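Local coordinates for mutual gliding-motility protein MglA (PDB 5YMX) that belongs to the ADP-ribosylation factor family of small P-loop proteins and holds a bound guanosine-5'-diphosphate, at residues G21-T26 and V100-S105; Y136-N141 and I163-A168. All blocks are in the same frame, centred on the assembly; numbering follows the deposited sequence.

In the fold
The two contacts come in series along the chain, contact 1 closing before contact 2 opens, and their centres lie about 10 Å apart. They share the central sheet, in which strand 98-104 of contact 1 runs parallel to strand 136-141 of contact 2, and the latter in turn runs parallel to strand 165-167. The two contacts also touch directly: a probable hydrogen bond joins Phe101 O and Gln139 N at 2.8 Å, and another joins Ser105 OG and Asn141 O at 2.7 Å. Both contacts reach GDP, 21-26 at its phosphates and Asn141 at its base, which places the nucleotide at the C-terminal ends of strands 98-104 and 136-141, where P-loop proteins bind it.

Contact 1: G21-T26 and V100-S105. With GDP (guanosine-5'-diphosphate), chain C.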
ATOM      1  N   GLY A  21       2.551  -9.146 -10.382  1.00 15.45           N
ATOM      2  CA  GLY A  21       3.415  -8.404 -11.266  1.00 15.35           C
ATOM      3  C   GLY A  21       2.629  -7.688 -12.344  1.00 15.16           C
ATOM      4  O   GLY A  21       1.665  -8.236 -12.895  1.00 15.61           O
ATOM      5  N   LEU A  22       3.022  -6.451 -12.643  1.00 14.95           N
ATOM      6  CA  LEU A  22       2.485  -5.670 -13.756  1.00 14.73           C
ATOM      7  C   LEU A  22       1.039  -5.242 -13.541  1.00 14.64           C
ATOM      8  O   LEU A  22       0.344  -4.900 -14.507  1.00 17.30           O
ATOM      9  CB  LEU A  22       2.651  -6.370 -15.113  1.00 17.70           C
ATOM     10  CG  LEU A  22       4.064  -6.879 -15.414  1.00 22.84           C
ATOM     11  CD1 LEU A  22       4.130  -7.582 -16.766  1.00 23.55           C
ATOM     12  CD2 LEU A  22       5.060  -5.737 -15.363  1.00 25.38           C
ATOM     13  N   CYS A  23       0.569  -5.239 -12.298  1.00 13.17           N
ATOM     14  CA  CYS A  23      -0.809  -4.872 -12.028  1.00 13.32           C
ATOM     15  C   CYS A  23      -1.030  -3.375 -11.898  1.00 12.41           C
ATOM     16  O   CYS A  23      -2.191  -2.955 -11.914  1.00 12.33           O
ATOM     17  CB  CYS A  23      -1.312  -5.574 -10.764  1.00 13.41           C
ATOM     18  SG  CYS A  23      -0.522  -5.009  -9.246  1.00 12.80           S
ATOM     19  N   GLY A  24       0.031  -2.573 -11.748  1.00 11.68           N
ATOM     20  CA  GLY A  24      -0.110  -1.137 -11.638  1.00 12.20           C
ATOM     21  C   GLY A  24       0.461  -0.491 -10.389  1.00 11.20           C
ATOM     22  O   GLY A  24       0.135   0.666 -10.110  1.00 11.59           O
ATOM     23  N   LYS A  25       1.307  -1.195  -9.628  1.00 11.21           N
ATOM     24  CA  LYS A  25       1.817  -0.638  -8.372  1.00 10.83           C
ATOM     25  C   LYS A  25       2.783   0.517  -8.621  1.00 11.48           C
ATOM     26  O   LYS A  25       2.646   1.589  -8.019  1.00 11.72           O
ATOM     27  CB  LYS A  25       2.455  -1.754  -7.541  1.00 11.23           C
ATOM     28  CG  LYS A  25       1.465  -2.876  -7.259  1.00 11.58           C
ATOM     29  CD  LYS A  25       2.009  -4.027  -6.409  1.00 12.07           C
ATOM     30  CE  LYS A  25       3.209  -4.739  -7.021  1.00 13.16           C
ATOM     31  NZ  LYS A  25       2.898  -5.343  -8.363  1.00 12.59           N
ATOM     32  N   THR A  26       3.760   0.318  -9.506  1.00 12.04           N
ATOM     33  CA  THR A  26       4.653   1.411  -9.886  1.00 12.52           C
ATOM     34  C   THR A  26       3.862   2.612 -10.371  1.00 11.78           C
ATOM     35  O   THR A  26       4.161   3.758 -10.002  1.00 13.07           O
ATOM     36  CB  THR A  26       5.598   0.958 -11.009  1.00 13.52           C
ATOM     37  OG1 THR A  26       6.409  -0.129 -10.561  1.00 14.25           O
ATOM     38  CG2 THR A  26       6.508   2.127 -11.467  1.00 14.60           C
ATOM     39  N   VAL A 100      -2.352  -1.597   0.504  1.00 11.24           N
ATOM     40  CA  VAL A 100      -3.216  -1.435  -0.661  1.00 11.38           C
ATOM     41  C   VAL A 100      -2.972  -2.647  -1.533  1.00 11.07           C
ATOM     42  O   VAL A 100      -1.847  -2.856  -1.994  1.00 11.98           O
ATOM     43  CB  VAL A 100      -2.897  -0.155  -1.454  1.00 11.02           C
ATOM     44  CG1 VAL A 100      -3.735  -0.108  -2.735  1.00 11.93           C
ATOM     45  CG2 VAL A 100      -3.119   1.080  -0.590  1.00 13.00           C
ATOM     46  N   PHE A 101      -4.005  -3.467  -1.741  1.00 11.48           N
ATOM     47  CA  PHE A 101      -3.910  -4.546  -2.716  1.00 11.36           C
ATOM     48  C   PHE A 101      -4.390  -4.014  -4.057  1.00 10.86           C
ATOM     49  O   PHE A 101      -5.542  -3.579  -4.176  1.00 12.23           O
ATOM     50  CB  PHE A 101      -4.705  -5.791  -2.314  1.00 12.65           C
ATOM     51  CG  PHE A 101      -4.484  -6.950  -3.254  1.00 12.24           C
ATOM     52  CD1 PHE A 101      -3.402  -7.799  -3.081  1.00 12.96           C
ATOM     53  CD2 PHE A 101      -5.322  -7.163  -4.345  1.00 13.80           C
ATOM     54  CE1 PHE A 101      -3.184  -8.859  -3.955  1.00 13.71           C
ATOM     55  CE2 PHE A 101      -5.093  -8.213  -5.229  1.00 14.86           C
ATOM     56  CZ  PHE A 101      -4.037  -9.071  -5.020  1.00 14.25           C
ATOM     57  N   VAL A 102      -3.506  -4.026  -5.050  1.00 10.73           N
ATOM     58  CA  VAL A 102      -3.836  -3.572  -6.400  1.00 11.25           C
ATOM     59  C   VAL A 102      -4.127  -4.807  -7.236  1.00 11.71           C
ATOM     60  O   VAL A 102      -3.236  -5.633  -7.453  1.00 12.66           O
ATOM     61  CB  VAL A 102      -2.709  -2.722  -7.009  1.00 12.01           C
ATOM     62  CG1 VAL A 102      -3.101  -2.277  -8.425  1.00 12.53           C
ATOM     63  CG2 VAL A 102      -2.376  -1.515  -6.105  1.00 12.76           C
ATOM     64  N   ALA A 103      -5.378  -4.952  -7.668  1.00 11.85           N
ATOM     65  CA  ALA A 103      -5.779  -6.054  -8.522  1.00 12.83           C
ATOM     66  C   ALA A 103      -5.781  -5.613  -9.981  1.00 12.64           C
ATOM     67  O   ALA A 103      -6.252  -4.519 -10.323  1.00 13.57           O
ATOM     68  CB  ALA A 103      -7.182  -6.524  -8.149  1.00 14.85           C
ATOM     69  N   ASP A 104      -5.277  -6.475 -10.848  1.00 12.92           N
ATOM     70  CA  ASP A 104      -5.350  -6.238 -12.279  1.00 13.70           C
ATOM     71  C   ASP A 104      -6.697  -6.765 -12.759  1.00 14.28           C
ATOM     72  O   ASP A 104      -6.961  -7.966 -12.669  1.00 15.60           O
ATOM     73  CB  ASP A 104      -4.193  -6.987 -12.936  1.00 15.23           C
ATOM     74  CG  ASP A 104      -4.063  -6.699 -14.410  1.00 16.50           C
ATOM     75  OD1 ASP A 104      -5.103  -6.602 -15.099  1.00 15.60           O
ATOM     76  OD2 ASP A 104      -2.912  -6.594 -14.891  1.00 16.20           O
ATOM     77  N   SER A 105      -7.558  -5.871 -13.252  1.00 14.26           N
ATOM     78  CA  SER A 105      -8.930  -6.277 -13.554  1.00 14.60           C
ATOM     79  C   SER A 105      -9.052  -7.188 -14.767  1.00 16.01           C
ATOM     80  O   SER A 105     -10.141  -7.717 -15.003  1.00 16.61           O
ATOM     81  CB  SER A 105      -9.831  -5.059 -13.764  1.00 14.77           C
ATOM     82  OG  SER A 105      -9.950  -4.321 -12.559  1.00 14.71           O
TER
HETATM   83  PB  GDP C 301       3.783  -3.158 -11.254  1.00 13.03           P
HETATM   84  O1B GDP C 301       4.572  -2.035 -10.629  1.00 13.63           O
HETATM   85  O2B GDP C 301       4.638  -4.312 -11.678  1.00 14.41           O
HETATM   86  O3B GDP C 301       2.605  -3.588 -10.434  1.00 12.23           O
HETATM   87  O3A GDP C 301       3.100  -2.608 -12.628  1.00 14.07           O
HETATM   88  PA  GDP C 301       3.283  -1.194 -13.401  1.00 13.83           P
HETATM   89  O1A GDP C 301       4.700  -1.076 -13.867  1.00 15.14           O
HETATM   90  O2A GDP C 301       2.723  -0.052 -12.607  1.00 13.32           O
HETATM   91  O5' GDP C 301       2.311  -1.415 -14.653  1.00 14.19           O
HETATM   92  C5' GDP C 301       2.568  -2.434 -15.625  1.00 16.27           C
HETATM   93  C4' GDP C 301       2.016  -1.995 -16.979  1.00 17.54           C
HETATM   94  O4' GDP C 301       0.593  -1.844 -16.904  1.00 17.11           O
HETATM   95  C3' GDP C 301       2.564  -0.659 -17.451  1.00 19.15           C
HETATM   96  O3' GDP C 301       2.700  -0.732 -18.880  1.00 22.89           O
HETATM   97  C2' GDP C 301       1.462   0.314 -17.096  1.00 18.52           C
HETATM   98  O2' GDP C 301       1.452   1.464 -17.946  1.00 21.68           O
HETATM   99  C1' GDP C 301       0.228  -0.531 -17.323  1.00 17.38           C
HETATM  100  N9  GDP C 301      -0.912  -0.079 -16.515  1.00 16.97           N
HETATM  101  C8  GDP C 301      -0.908   0.163 -15.178  1.00 14.84           C
HETATM  102  N7  GDP C 301      -2.143   0.557 -14.771  1.00 15.74           N
HETATM  103  C5  GDP C 301      -2.943   0.518 -15.863  1.00 15.96           C
HETATM  104  C6  GDP C 301      -4.356   0.800 -16.136  1.00 16.68           C
HETATM  105  O6  GDP C 301      -5.125   1.166 -15.229  1.00 16.37           O
HETATM  106  N1  GDP C 301      -4.781   0.651 -17.400  1.00 16.83           N
HETATM  107  C2  GDP C 301      -3.994   0.260 -18.413  1.00 19.76           C
HETATM  108  N2  GDP C 301      -4.538   0.141 -19.649  1.00 21.44           N
HETATM  109  N3  GDP C 301      -2.679  -0.016 -18.243  1.00 19.32           N
HETATM  110  C4  GDP C 301      -2.133   0.097 -17.002  1.00 17.07           C
HETATM  111  O   HOH W   1      -1.062  -8.071 -13.497  1.00 18.17           O
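Cys23 and Val102 point their side chains at each other, and the thiol lies beside one branch of the valine, with SG 3.8 Å from CG1. A chi1 of 68° sets the sulfur between the backbone N and the carbonyl carbon of Cys23, which also brings SG to 3.3 Å from Val102 O. Two residues further along strand 98-104, Asp104 CB meets Cys23 CB at 3.9 Å. Lys25 passes Val102 at a slant, its CG 4.2 Å from Val102 CB, and the aliphatic stem then bends at chi3 and chi4, both -60°, so that the ammonium turns back to the phosphate. This is the P-loop arrangement, consistent with a Walker A sequence, in which the turn leading into helix 25-34 wraps the beta-phosphate of GDP. O3B takes three bonds, from Gly24 N, which is shared with the bridging O3A, from Lys25 N at a fairly straight 164°, and from Lys25 NZ at 2.7 Å; the ammonium is also held by Gly19 O. Thr26 presents both its amide and OG1 to O1B, while Leu22 N reaches O2B at 2.8 Å. At the far end of the contact, one water donates to Gly21 O at 2.8 Å and to Asp104 OD2 at 2.7 Å, joining the loop to the end of strand 98-104. The same OD2 forms a salt bridge with Lys142, whose NZ also binds Leu22 O.

Contact 2: Y136-N141 and I163-A168; sequences YVIQYN and IPEYQA. With GDP (guanosine-5'-diphosphate), chain C.
A beta-alpha-beta crossover, strand 136-141, helix 151-158 and strand 165-167, brings Ile138, Gln139 and Tyr140 alongside Glu165, Tyr166 and Gln167 in parallel register. The short strand axes approach to 4.6 Å with 22° between their directions. Four backbone bonds alternate in donor as parallel pairing requires: Ile138 N to Pro164 O, Tyr166 N to Ile138 O, Tyr140 N to Tyr166 O, and Ala168 N to Tyr140 O. Ahead of the second strand, Ile163 lays CG2 over one face of the Tyr136 ring, 4.0 Å from its centroid and offset toward the rim. On the sheet face of Ile138 and Tyr140, Glu165 runs beside Ile138 with CG 3.7 Å from Ile138 CG2. Its OE2 then accepts the Tyr140 hydroxyl at the ring edge; the modelled OH to OE2 separation of 2.5 Å is very short, and the ring and carboxylate planes stand 79° apart. Arg155 pairs with the other carboxylate oxygen. The opposite face carries Gln139, whose extended chain passes Ala168 with Gln139 CD 3.3 Å from Ala168 CB, while Asn28 and Thr179 hold the two ends of the amide. A chi1 of -169° swings the Asn141 amide away from its own backbone N and toward the guanine: ND2 bonds Cys23 O and also donates to N7 of GDP at 3.0 Å.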
ATOM      1  N   TYR A 136      -6.412  -1.790   5.450  1.00 14.79           N
ATOM      2  CA  TYR A 136      -6.341  -2.549   4.208  1.00 14.02           C
ATOM      3  C   TYR A 136      -7.447  -2.060   3.285  1.00 13.75           C
ATOM      4  O   TYR A 136      -8.617  -1.999   3.681  1.00 15.49           O
ATOM      5  CB  TYR A 136      -6.500  -4.051   4.526  1.00 14.22           C
ATOM      6  CG  TYR A 136      -6.743  -4.931   3.320  1.00 13.92           C
ATOM      7  CD1 TYR A 136      -6.063  -4.724   2.122  1.00 14.96           C
ATOM      8  CD2 TYR A 136      -7.672  -5.963   3.376  1.00 15.93           C
ATOM      9  CE1 TYR A 136      -6.304  -5.510   1.021  1.00 15.65           C
ATOM     10  CE2 TYR A 136      -7.929  -6.763   2.275  1.00 17.27           C
ATOM     11  CZ  TYR A 136      -7.236  -6.523   1.094  1.00 16.23           C
ATOM     12  OH  TYR A 136      -7.470  -7.304  -0.009  1.00 19.10           O
ATOM     13  N   VAL A 137      -7.064  -1.677   2.070  1.00 12.78           N
ATOM     14  CA  VAL A 137      -8.013  -1.313   1.027  1.00 12.90           C
ATOM     15  C   VAL A 137      -7.609  -2.038  -0.244  1.00 11.48           C
ATOM     16  O   VAL A 137      -6.448  -2.416  -0.429  1.00 12.08           O
ATOM     17  CB  VAL A 137      -8.078   0.210   0.773  1.00 15.30           C
ATOM     18  CG1 VAL A 137      -8.325   0.985   2.062  1.00 15.78           C
ATOM     19  CG2 VAL A 137      -6.817   0.722   0.118  1.00 16.88           C
ATOM     20  N   ILE A 138      -8.578  -2.221  -1.132  1.00 12.08           N
ATOM     21  CA  ILE A 138      -8.346  -2.918  -2.388  1.00 11.98           C
ATOM     22  C   ILE A 138      -8.665  -1.991  -3.554  1.00 12.36           C
ATOM     23  O   ILE A 138      -9.677  -1.278  -3.541  1.00 13.49           O
ATOM     24  CB  ILE A 138      -9.106  -4.271  -2.464  1.00 14.02           C
ATOM     25  CG1 ILE A 138      -8.687  -5.075  -3.698  1.00 15.37           C
ATOM     26  CG2 ILE A 138     -10.621  -4.112  -2.425  1.00 15.87           C
ATOM     27  CD1 ILE A 138      -9.019  -6.566  -3.588  1.00 17.70           C
ATOM     28  N   GLN A 139      -7.792  -1.999  -4.552  1.00 11.29           N
ATOM     29  CA  GLN A 139      -7.976  -1.215  -5.765  1.00 11.04           C
ATOM     30  C   GLN A 139      -8.177  -2.160  -6.934  1.00 11.48           C
ATOM     31  O   GLN A 139      -7.360  -3.054  -7.155  1.00 12.75           O
ATOM     32  CB  GLN A 139      -6.744  -0.346  -6.015  1.00 11.57           C
ATOM     33  CG  GLN A 139      -6.871   0.518  -7.276  1.00 12.13           C
ATOM     34  CD  GLN A 139      -5.594   1.266  -7.563  1.00 11.94           C
ATOM     35  OE1 GLN A 139      -4.796   0.840  -8.388  1.00 12.43           O
ATOM     36  NE2 GLN A 139      -5.389   2.389  -6.868  1.00 11.71           N
ATOM     37  N   TYR A 140      -9.266  -1.966  -7.679  1.00 11.67           N
ATOM     38  CA  TYR A 140      -9.492  -2.703  -8.923  1.00 12.73           C
ATOM     39  C   TYR A 140      -8.977  -1.806 -10.037  1.00 12.61           C
ATOM     40  O   TYR A 140      -9.649  -0.847 -10.437  1.00 13.16           O
ATOM     41  CB  TYR A 140     -10.972  -3.011  -9.124  1.00 13.52           C
ATOM     42  CG  TYR A 140     -11.617  -3.762  -7.980  1.00 15.02           C
ATOM     43  CD1 TYR A 140     -10.921  -4.744  -7.272  1.00 16.15           C
ATOM     44  CD2 TYR A 140     -12.916  -3.489  -7.602  1.00 17.83           C
ATOM     45  CE1 TYR A 140     -11.523  -5.426  -6.223  1.00 17.73           C
ATOM     46  CE2 TYR A 140     -13.525  -4.171  -6.575  1.00 18.93           C
ATOM     47  CZ  TYR A 140     -12.826  -5.139  -5.886  1.00 18.63           C
ATOM     48  OH  TYR A 140     -13.428  -5.814  -4.853  1.00 20.34           O
ATOM     49  N   ASN A 141      -7.754  -2.077 -10.492  1.00 12.60           N
ATOM     50  CA  ASN A 141      -7.069  -1.226 -11.452  1.00 11.56           C
ATOM     51  C   ASN A 141      -7.331  -1.715 -12.884  1.00 12.90           C
ATOM     52  O   ASN A 141      -7.803  -2.831 -13.115  1.00 14.51           O
ATOM     53  CB  ASN A 141      -5.569  -1.181 -11.138  1.00 12.01           C
ATOM     54  CG  ASN A 141      -4.841  -0.116 -11.922  1.00 12.59           C
ATOM     55  OD1 ASN A 141      -5.380   0.973 -12.162  1.00 13.01           O
ATOM     56  ND2 ASN A 141      -3.616  -0.417 -12.336  1.00 13.02           N
ATOM     57  N   ILE A 163     -14.218  -5.044   2.234  1.00 18.64           N
ATOM     58  CA  ILE A 163     -13.015  -4.209   2.280  1.00 17.89           C
ATOM     59  C   ILE A 163     -13.273  -2.956   1.459  1.00 17.56           C
ATOM     60  O   ILE A 163     -13.859  -3.059   0.368  1.00 17.95           O
ATOM     61  CB  ILE A 163     -11.820  -4.996   1.707  1.00 18.73           C
ATOM     62  CG1 ILE A 163     -11.580  -6.286   2.487  1.00 21.98           C
ATOM     63  CG2 ILE A 163     -10.560  -4.124   1.619  1.00 19.00           C
ATOM     64  CD1 ILE A 163     -11.398  -6.076   3.952  1.00 23.29           C
ATOM     65  N   PRO A 164     -12.877  -1.767   1.908  1.00 17.39           N
ATOM     66  CA  PRO A 164     -13.021  -0.574   1.060  1.00 17.81           C
ATOM     67  C   PRO A 164     -12.386  -0.809  -0.304  1.00 16.23           C
ATOM     68  O   PRO A 164     -11.239  -1.246  -0.401  1.00 15.99           O
ATOM     69  CB  PRO A 164     -12.267   0.509   1.845  1.00 19.62           C
ATOM     70  CG  PRO A 164     -12.294   0.044   3.258  1.00 21.88           C
ATOM     71  CD  PRO A 164     -12.221  -1.456   3.190  1.00 19.96           C
ATOM     72  N   GLU A 165     -13.141  -0.503  -1.362  1.00 16.50           N
ATOM     73  CA  GLU A 165     -12.783  -0.829  -2.735  1.00 16.05           C
ATOM     74  C   GLU A 165     -12.793   0.430  -3.583  1.00 14.72           C
ATOM     75  O   GLU A 165     -13.707   1.258  -3.471  1.00 18.33           O
ATOM     76  CB  GLU A 165     -13.830  -1.725  -3.398  1.00 22.86           C
ATOM     77  CG  GLU A 165     -14.182  -2.998  -2.730  1.00 26.39           C
ATOM     78  CD  GLU A 165     -15.437  -3.574  -3.342  1.00 27.40           C
ATOM     79  OE1 GLU A 165     -16.481  -2.894  -3.312  1.00 31.68           O
ATOM     80  OE2 GLU A 165     -15.374  -4.683  -3.879  1.00 26.25           O
ATOM     81  N   TYR A 166     -11.813   0.534  -4.482  1.00 13.55           N
ATOM     82  CA  TYR A 166     -11.683   1.695  -5.354  1.00 14.07           C
ATOM     83  C   TYR A 166     -11.390   1.235  -6.772  1.00 14.28           C
ATOM     84  O   TYR A 166     -10.474   0.441  -6.993  1.00 15.66           O
ATOM     85  CB  TYR A 166     -10.573   2.637  -4.829  1.00 15.54           C
ATOM     86  CG  TYR A 166     -10.982   3.135  -3.478  1.00 16.85           C
ATOM     87  CD1 TYR A 166     -11.839   4.218  -3.358  1.00 20.20           C
ATOM     88  CD2 TYR A 166     -10.622   2.448  -2.321  1.00 17.29           C
ATOM     89  CE1 TYR A 166     -12.293   4.631  -2.129  1.00 21.50           C
ATOM     90  CE2 TYR A 166     -11.081   2.855  -1.079  1.00 20.44           C
ATOM     91  CZ  TYR A 166     -11.913   3.948  -0.994  1.00 22.56           C
ATOM     92  OH  TYR A 166     -12.376   4.358   0.229  1.00 26.18           O
ATOM     93  N   GLN A 167     -12.162   1.741  -7.728  1.00 14.32           N
ATOM     94  CA  GLN A 167     -11.871   1.524  -9.140  1.00 14.14           C
ATOM     95  C   GLN A 167     -10.804   2.505  -9.596  1.00 13.80           C
ATOM     96  O   GLN A 167     -10.856   3.691  -9.265  1.00 15.81           O
ATOM     97  CB  GLN A 167     -13.133   1.733  -9.973  1.00 16.96           C
ATOM     98  CG  GLN A 167     -14.179   0.666  -9.781  1.00 21.17           C
ATOM     99  CD  GLN A 167     -15.273   0.805 -10.810  1.00 25.47           C
ATOM    100  OE1 GLN A 167     -15.150   0.329 -11.943  1.00 25.55           O
ATOM    101  NE2 GLN A 167     -16.331   1.496 -10.439  1.00 28.42           N
ATOM    102  N   ALA A 168      -9.854   2.026 -10.388  1.00 12.90           N
ATOM    103  CA  ALA A 168      -8.751   2.886 -10.789  1.00 13.21           C
ATOM    104  C   ALA A 168      -8.372   2.664 -12.245  1.00 14.37           C
ATOM    105  O   ALA A 168      -8.556   1.581 -12.807  1.00 14.22           O
ATOM    106  CB  ALA A 168      -7.506   2.697  -9.897  1.00 13.67           C
TER
HETATM  107  PB  GDP C 301       3.783  -3.158 -11.254  1.00 13.03           P
HETATM  108  O1B GDP C 301       4.572  -2.035 -10.629  1.00 13.63           O
HETATM  109  O2B GDP C 301       4.638  -4.312 -11.678  1.00 14.41           O
HETATM  110  O3B GDP C 301       2.605  -3.588 -10.434  1.00 12.23           O
HETATM  111  O3A GDP C 301       3.100  -2.608 -12.628  1.00 14.07           O
HETATM  112  PA  GDP C 301       3.283  -1.194 -13.401  1.00 13.83           P
HETATM  113  O1A GDP C 301       4.700  -1.076 -13.867  1.00 15.14           O
HETATM  114  O2A GDP C 301       2.723  -0.052 -12.607  1.00 13.32           O
HETATM  115  O5' GDP C 301       2.311  -1.415 -14.653  1.00 14.19           O
HETATM  116  C5' GDP C 301       2.568  -2.434 -15.625  1.00 16.27           C
HETATM  117  C4' GDP C 301       2.016  -1.995 -16.979  1.00 17.54           C
HETATM  118  O4' GDP C 301       0.593  -1.844 -16.904  1.00 17.11           O
HETATM  119  C3' GDP C 301       2.564  -0.659 -17.451  1.00 19.15           C
HETATM  120  O3' GDP C 301       2.700  -0.732 -18.880  1.00 22.89           O
HETATM  121  C2' GDP C 301       1.462   0.314 -17.096  1.00 18.52           C
HETATM  122  O2' GDP C 301       1.452   1.464 -17.946  1.00 21.68           O
HETATM  123  C1' GDP C 301       0.228  -0.531 -17.323  1.00 17.38           C
HETATM  124  N9  GDP C 301      -0.912  -0.079 -16.515  1.00 16.97           N
HETATM  125  C8  GDP C 301      -0.908   0.163 -15.178  1.00 14.84           C
HETATM  126  N7  GDP C 301      -2.143   0.557 -14.771  1.00 15.74           N
HETATM  127  C5  GDP C 301      -2.943   0.518 -15.863  1.00 15.96           C
HETATM  128  C6  GDP C 301      -4.356   0.800 -16.136  1.00 16.68           C
HETATM  129  O6  GDP C 301      -5.125   1.166 -15.229  1.00 16.37           O
HETATM  130  N1  GDP C 301      -4.781   0.651 -17.400  1.00 16.83           N
HETATM  131  C2  GDP C 301      -3.994   0.260 -18.413  1.00 19.76           C
HETATM  132  N2  GDP C 301      -4.538   0.141 -19.649  1.00 21.44           N
HETATM  133  N3  GDP C 301      -2.679  -0.016 -18.243  1.00 19.32           N
HETATM  134  C4  GDP C 301      -2.133   0.097 -17.002  1.00 17.07           C